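Local coordinates for acyl-[acyl-carrier-protein]--UDP-N-acetylglucosamine O-acyltransferase (Acinetobacter baumannii, PDB 4E6U) that probably transfers a fatty acyl chain from acyl carrier protein to UDP-N-acetylglucosamine, an early step in making the lipid A part of lipopolysaccharide, at residues 136-144 against 154-162. Residues are numbered along the deposited sequence; the frame is centred on the assembly and turned at random.
Sequences IFANNVGVA and IVGGNSGIH. With EDO (1,2-ethanediol), chain J.
Val155 packs against both Phe137 and Val141, and this is the tightly packed part of the contact. Its CG1 lies 3.8 Å from Val141 CG1. Its other methyl, CG2, meets the Phe137 ring obliquely, 4.0 Å from CD1. The first torsion of Val155 (chi1 -174°) sets CG1 anti to the backbone N, which splits the two methyls between these neighbours. Val141 CG2 also packs against the carbonyl of Gly156, 3.4 Å from its O. Val143 and Ile161 continue this apolar interior more loosely. Ile173, from strand 172-173, the next after 154-155 in its sheet, touches both Val155 and Ile161.

The backbones run parallel in register at two places. Val155 N donates to Ile136 O and Ala138 N to Val155 O; past the bend, Gly142 N donates to Ser159 O and Ile161 N to Gly142 O. Between these pairs of strands each segment makes a type II turn, 138-141 over 156-159. Asn158 N joins the turns by a bond of 2.8 Å to Asn139 O.

The partly exposed pair Ile136 and Ile154 is looser, with CD1 of Ile136 4.4 Å from CG1 of Ile154. The turns are polar and hold water, which probably bridges Asn140 O and Asn158 OD1. Asn139 OD1 accepts bonds from O1 of an ethanediol, probably from the crystallisation liquor, at 3.0 Å and from Gln75 of a second subunit. Asn158 makes weak hydrogen bonds to Asn158 of both other subunits, so the turns lie at the trimer interface. Stacked, bent segments of this kind are parts of successive coils of the left-handed parallel beta-helix of hexapeptide-repeat acyltransferases.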
ATOM      1  N   ILE A 136     -13.259  -9.765  -6.125  1.00 12.62           N
ATOM      2  CA  ILE A 136     -13.092  -8.379  -5.682  1.00 12.84           C
ATOM      3  C   ILE A 136     -11.808  -8.312  -4.898  1.00 13.12           C
ATOM      4  O   ILE A 136     -11.642  -9.016  -3.898  1.00 12.91           O
ATOM      5  CB  ILE A 136     -14.250  -7.899  -4.789  1.00 13.24           C
ATOM      6  CG1 ILE A 136     -15.578  -7.916  -5.556  1.00 14.57           C
ATOM      7  CG2 ILE A 136     -13.922  -6.500  -4.209  1.00 13.76           C
ATOM      8  CD1 ILE A 136     -16.807  -7.656  -4.689  1.00 15.87           C
ATOM      9  N   PHE A 137     -10.886  -7.467  -5.349  1.00 12.51           N
ATOM     10  CA  PHE A 137      -9.647  -7.172  -4.635  1.00 12.90           C
ATOM     11  C   PHE A 137      -9.765  -5.753  -4.124  1.00 13.17           C
ATOM     12  O   PHE A 137      -9.838  -4.812  -4.921  1.00 13.37           O
ATOM     13  CB  PHE A 137      -8.449  -7.286  -5.566  1.00 12.75           C
ATOM     14  CG  PHE A 137      -8.323  -8.620  -6.236  1.00 13.58           C
ATOM     15  CD1 PHE A 137      -7.558  -9.630  -5.657  1.00 15.32           C
ATOM     16  CD2 PHE A 137      -9.000  -8.879  -7.419  1.00 13.27           C
ATOM     17  CE1 PHE A 137      -7.441 -10.860  -6.267  1.00 17.24           C
ATOM     18  CE2 PHE A 137      -8.883 -10.094  -8.049  1.00 13.94           C
ATOM     19  CZ  PHE A 137      -8.100 -11.100  -7.470  1.00 16.21           C
ATOM     20  N   ALA A 138      -9.822  -5.589  -2.813  1.00 13.55           N
ATOM     21  CA  ALA A 138      -9.913  -4.261  -2.224  1.00 14.31           C
ATOM     22  C   ALA A 138      -8.586  -3.521  -2.321  1.00 14.27           C
ATOM     23  O   ALA A 138      -7.585  -4.046  -2.807  1.00 15.18           O
ATOM     24  CB  ALA A 138     -10.408  -4.334  -0.787  1.00 15.52           C
ATOM     25  N   ASN A 139      -8.585  -2.275  -1.891  1.00 13.82           N
ATOM     26  CA  ASN A 139      -7.422  -1.432  -2.098  1.00 14.17           C
ATOM     27  C   ASN A 139      -6.136  -2.028  -1.574  1.00 13.77           C
ATOM     28  O   ASN A 139      -6.130  -2.648  -0.509  1.00 13.51           O
ATOM     29  CB  ASN A 139      -7.626  -0.078  -1.400  1.00 15.06           C
ATOM     30  CG  ASN A 139      -8.572   0.810  -2.144  1.00 17.82           C
ATOM     31  OD1 ASN A 139      -9.641   0.382  -2.532  1.00 17.57           O
ATOM     32  ND2 ASN A 139      -8.178   2.080  -2.345  1.00 20.63           N
ATOM     33  N   ASN A 140      -5.041  -1.809  -2.286  1.00 13.29           N
ATOM     34  CA  ASN A 140      -3.697  -2.157  -1.795  1.00 14.21           C
ATOM     35  C   ASN A 140      -3.440  -3.661  -1.605  1.00 15.22           C
ATOM     36  O   ASN A 140      -2.545  -4.051  -0.849  1.00 18.23           O
ATOM     37  CB  ASN A 140      -3.367  -1.409  -0.485  1.00 14.69           C
ATOM     38  CG  ASN A 140      -3.350   0.105  -0.639  1.00 15.85           C
ATOM     39  OD1 ASN A 140      -2.950   0.634  -1.665  1.00 15.67           O
ATOM     40  ND2 ASN A 140      -3.778   0.803   0.388  1.00 18.06           N
ATOM     41  N   VAL A 141      -4.217  -4.487  -2.290  1.00 14.32           N
ATOM     42  CA  VAL A 141      -3.998  -5.939  -2.220  1.00 13.26           C
ATOM     43  C   VAL A 141      -2.789  -6.329  -3.068  1.00 13.70           C
ATOM     44  O   VAL A 141      -2.663  -5.881  -4.219  1.00 14.15           O
ATOM     45  CB  VAL A 141      -5.264  -6.696  -2.621  1.00 13.64           C
ATOM     46  CG1 VAL A 141      -4.945  -8.170  -2.913  1.00 14.90           C
ATOM     47  CG2 VAL A 141      -6.296  -6.583  -1.523  1.00 15.40           C
ATOM     48  N   GLY A 142      -1.897  -7.122  -2.502  1.00 14.13           N
ATOM     49  CA  GLY A 142      -0.737  -7.618  -3.226  1.00 14.94           C
ATOM     50  C   GLY A 142      -0.842  -9.106  -3.429  1.00 15.17           C
ATOM     51  O   GLY A 142      -0.849  -9.861  -2.456  1.00 17.47           O
ATOM     52  N   VAL A 143      -0.926  -9.528  -4.674  1.00 13.60           N
ATOM     53  CA  VAL A 143      -0.987 -10.949  -5.001  1.00 13.47           C
ATOM     54  C   VAL A 143       0.360 -11.318  -5.610  1.00 13.56           C
ATOM     55  O   VAL A 143       0.722 -10.846  -6.691  1.00 13.57           O
ATOM     56  CB  VAL A 143      -2.125 -11.245  -5.968  1.00 12.22           C
ATOM     57  CG1 VAL A 143      -2.271 -12.760  -6.164  1.00 13.91           C
ATOM     58  CG2 VAL A 143      -3.438 -10.628  -5.484  1.00 14.38           C
ATOM     59  N   ALA A 144       1.122 -12.159  -4.912  1.00 13.20           N
ATOM     60  CA  ALA A 144       2.471 -12.494  -5.340  1.00 13.03           C
ATOM     61  C   ALA A 144       2.480 -13.555  -6.448  1.00 13.06           C
ATOM     62  O   ALA A 144       1.437 -13.996  -6.928  1.00 12.82           O
ATOM     63  CB  ALA A 144       3.326 -12.919  -4.132  1.00 14.61           C
ATOM     64  N   ILE A 154     -13.377 -12.653  -2.255  1.00 13.64           N
ATOM     65  CA  ILE A 154     -13.231 -11.262  -1.822  1.00 14.36           C
ATOM     66  C   ILE A 154     -11.965 -11.195  -1.009  1.00 14.30           C
ATOM     67  O   ILE A 154     -11.787 -11.956  -0.043  1.00 14.56           O
ATOM     68  CB  ILE A 154     -14.422 -10.769  -0.991  1.00 15.32           C
ATOM     69  CG1 ILE A 154     -15.707 -10.846  -1.821  1.00 16.72           C
ATOM     70  CG2 ILE A 154     -14.174  -9.338  -0.443  1.00 16.64           C
ATOM     71  CD1 ILE A 154     -16.979 -10.517  -1.063  1.00 19.85           C
ATOM     72  N   VAL A 155     -11.067 -10.298  -1.405  1.00 13.55           N
ATOM     73  CA  VAL A 155      -9.826 -10.082  -0.672  1.00 14.34           C
ATOM     74  C   VAL A 155      -9.857  -8.696  -0.046  1.00 14.32           C
ATOM     75  O   VAL A 155      -9.891  -7.681  -0.745  1.00 14.43           O
ATOM     76  CB  VAL A 155      -8.581 -10.240  -1.555  1.00 13.67           C
ATOM     77  CG1 VAL A 155      -7.303 -10.150  -0.703  1.00 14.50           C
ATOM     78  CG2 VAL A 155      -8.635 -11.562  -2.353  1.00 14.73           C
ATOM     79  N   GLY A 156      -9.870  -8.646   1.281  1.00 14.75           N
ATOM     80  CA  GLY A 156      -9.962  -7.381   1.997  1.00 14.29           C
ATOM     81  C   GLY A 156      -8.723  -6.514   1.834  1.00 13.66           C
ATOM     82  O   GLY A 156      -7.633  -6.986   1.528  1.00 14.13           O
ATOM     83  N   GLY A 157      -8.914  -5.226   2.067  1.00 13.92           N
ATOM     84  CA  GLY A 157      -7.894  -4.232   1.758  1.00 15.05           C
ATOM     85  C   GLY A 157      -6.599  -4.438   2.499  1.00 14.31           C
ATOM     86  O   GLY A 157      -6.584  -4.873   3.662  1.00 14.45           O
ATOM     87  N   ASN A 158      -5.509  -4.116   1.828  1.00 14.98           N
ATOM     88  CA  ASN A 158      -4.183  -4.141   2.409  1.00 16.24           C
ATOM     89  C   ASN A 158      -3.731  -5.550   2.819  1.00 15.76           C
ATOM     90  O   ASN A 158      -2.939  -5.729   3.754  1.00 17.30           O
ATOM     91  CB  ASN A 158      -4.078  -3.171   3.588  1.00 17.95           C
ATOM     92  CG  ASN A 158      -2.658  -2.810   3.877  1.00 22.48           C
ATOM     93  OD1 ASN A 158      -1.812  -2.850   2.984  1.00 27.26           O
ATOM     94  ND2 ASN A 158      -2.372  -2.476   5.131  1.00 26.30           N
ATOM     95  N   SER A 159      -4.276  -6.546   2.136  1.00 15.51           N
ATOM     96  CA  SER A 159      -3.853  -7.925   2.350  1.00 15.63           C
ATOM     97  C   SER A 159      -2.776  -8.311   1.353  1.00 15.61           C
ATOM     98  O   SER A 159      -2.653  -7.699   0.274  1.00 16.92           O
ATOM     99  CB  SER A 159      -5.028  -8.887   2.246  1.00 16.06           C
ATOM    100  OG  SER A 159      -5.976  -8.628   3.271  1.00 17.39           O
ATOM    101  N   GLY A 160      -1.982  -9.309   1.726  1.00 14.81           N
ATOM    102  CA  GLY A 160      -0.951  -9.881   0.869  1.00 14.54           C
ATOM    103  C   GLY A 160      -1.127 -11.375   0.769  1.00 15.27           C
ATOM    104  O   GLY A 160      -1.407 -12.051   1.768  1.00 16.46           O
ATOM    105  N   ILE A 161      -0.947 -11.899  -0.434  1.00 14.72           N
ATOM    106  CA  ILE A 161      -1.020 -13.333  -0.673  1.00 15.19           C
ATOM    107  C   ILE A 161       0.330 -13.813  -1.169  1.00 15.62           C
ATOM    108  O   ILE A 161       0.799 -13.393  -2.212  1.00 16.11           O
ATOM    109  CB  ILE A 161      -2.123 -13.673  -1.664  1.00 14.77           C
ATOM    110  CG1 ILE A 161      -3.451 -13.081  -1.176  1.00 17.97           C
ATOM    111  CG2 ILE A 161      -2.218 -15.213  -1.840  1.00 15.33           C
ATOM    112  CD1 ILE A 161      -4.565 -13.156  -2.173  1.00 18.47           C
ATOM    113  N   HIS A 162       0.952 -14.700  -0.399  1.00 15.61           N
ATOM    114  CA  HIS A 162       2.289 -15.233  -0.669  1.00 15.73           C
ATOM    115  C   HIS A 162       2.352 -16.057  -1.959  1.00 14.94           C
ATOM    116  O   HIS A 162       1.370 -16.683  -2.361  1.00 14.56           O
ATOM    117  CB  HIS A 162       2.693 -16.117   0.533  1.00 17.27           C
ATOM    118  CG  HIS A 162       4.139 -16.522   0.568  1.00 20.44           C
ATOM    119  ND1 HIS A 162       4.622 -17.654  -0.061  1.00 23.93           N
ATOM    120  CD2 HIS A 162       5.196 -15.973   1.214  1.00 23.48           C
ATOM    121  CE1 HIS A 162       5.921 -17.764   0.175  1.00 24.52           C
ATOM    122  NE2 HIS A 162       6.295 -16.757   0.945  1.00 25.67           N
TER
HETATM  123  C1  EDO J 309     -11.481   0.854   0.327  1.00 45.86           C
HETATM  124  O1  EDO J 309     -11.374  -0.468  -0.228  1.00 45.79           O
HETATM  125  C2  EDO J 309     -10.220   1.218   1.104  1.00 46.03           C
HETATM  126  O2  EDO J 309      -9.483   0.027   1.417  1.00 46.40           O
HETATM  127  O   HOH W   1      -0.539  -4.164   0.785  1.00 30.40           O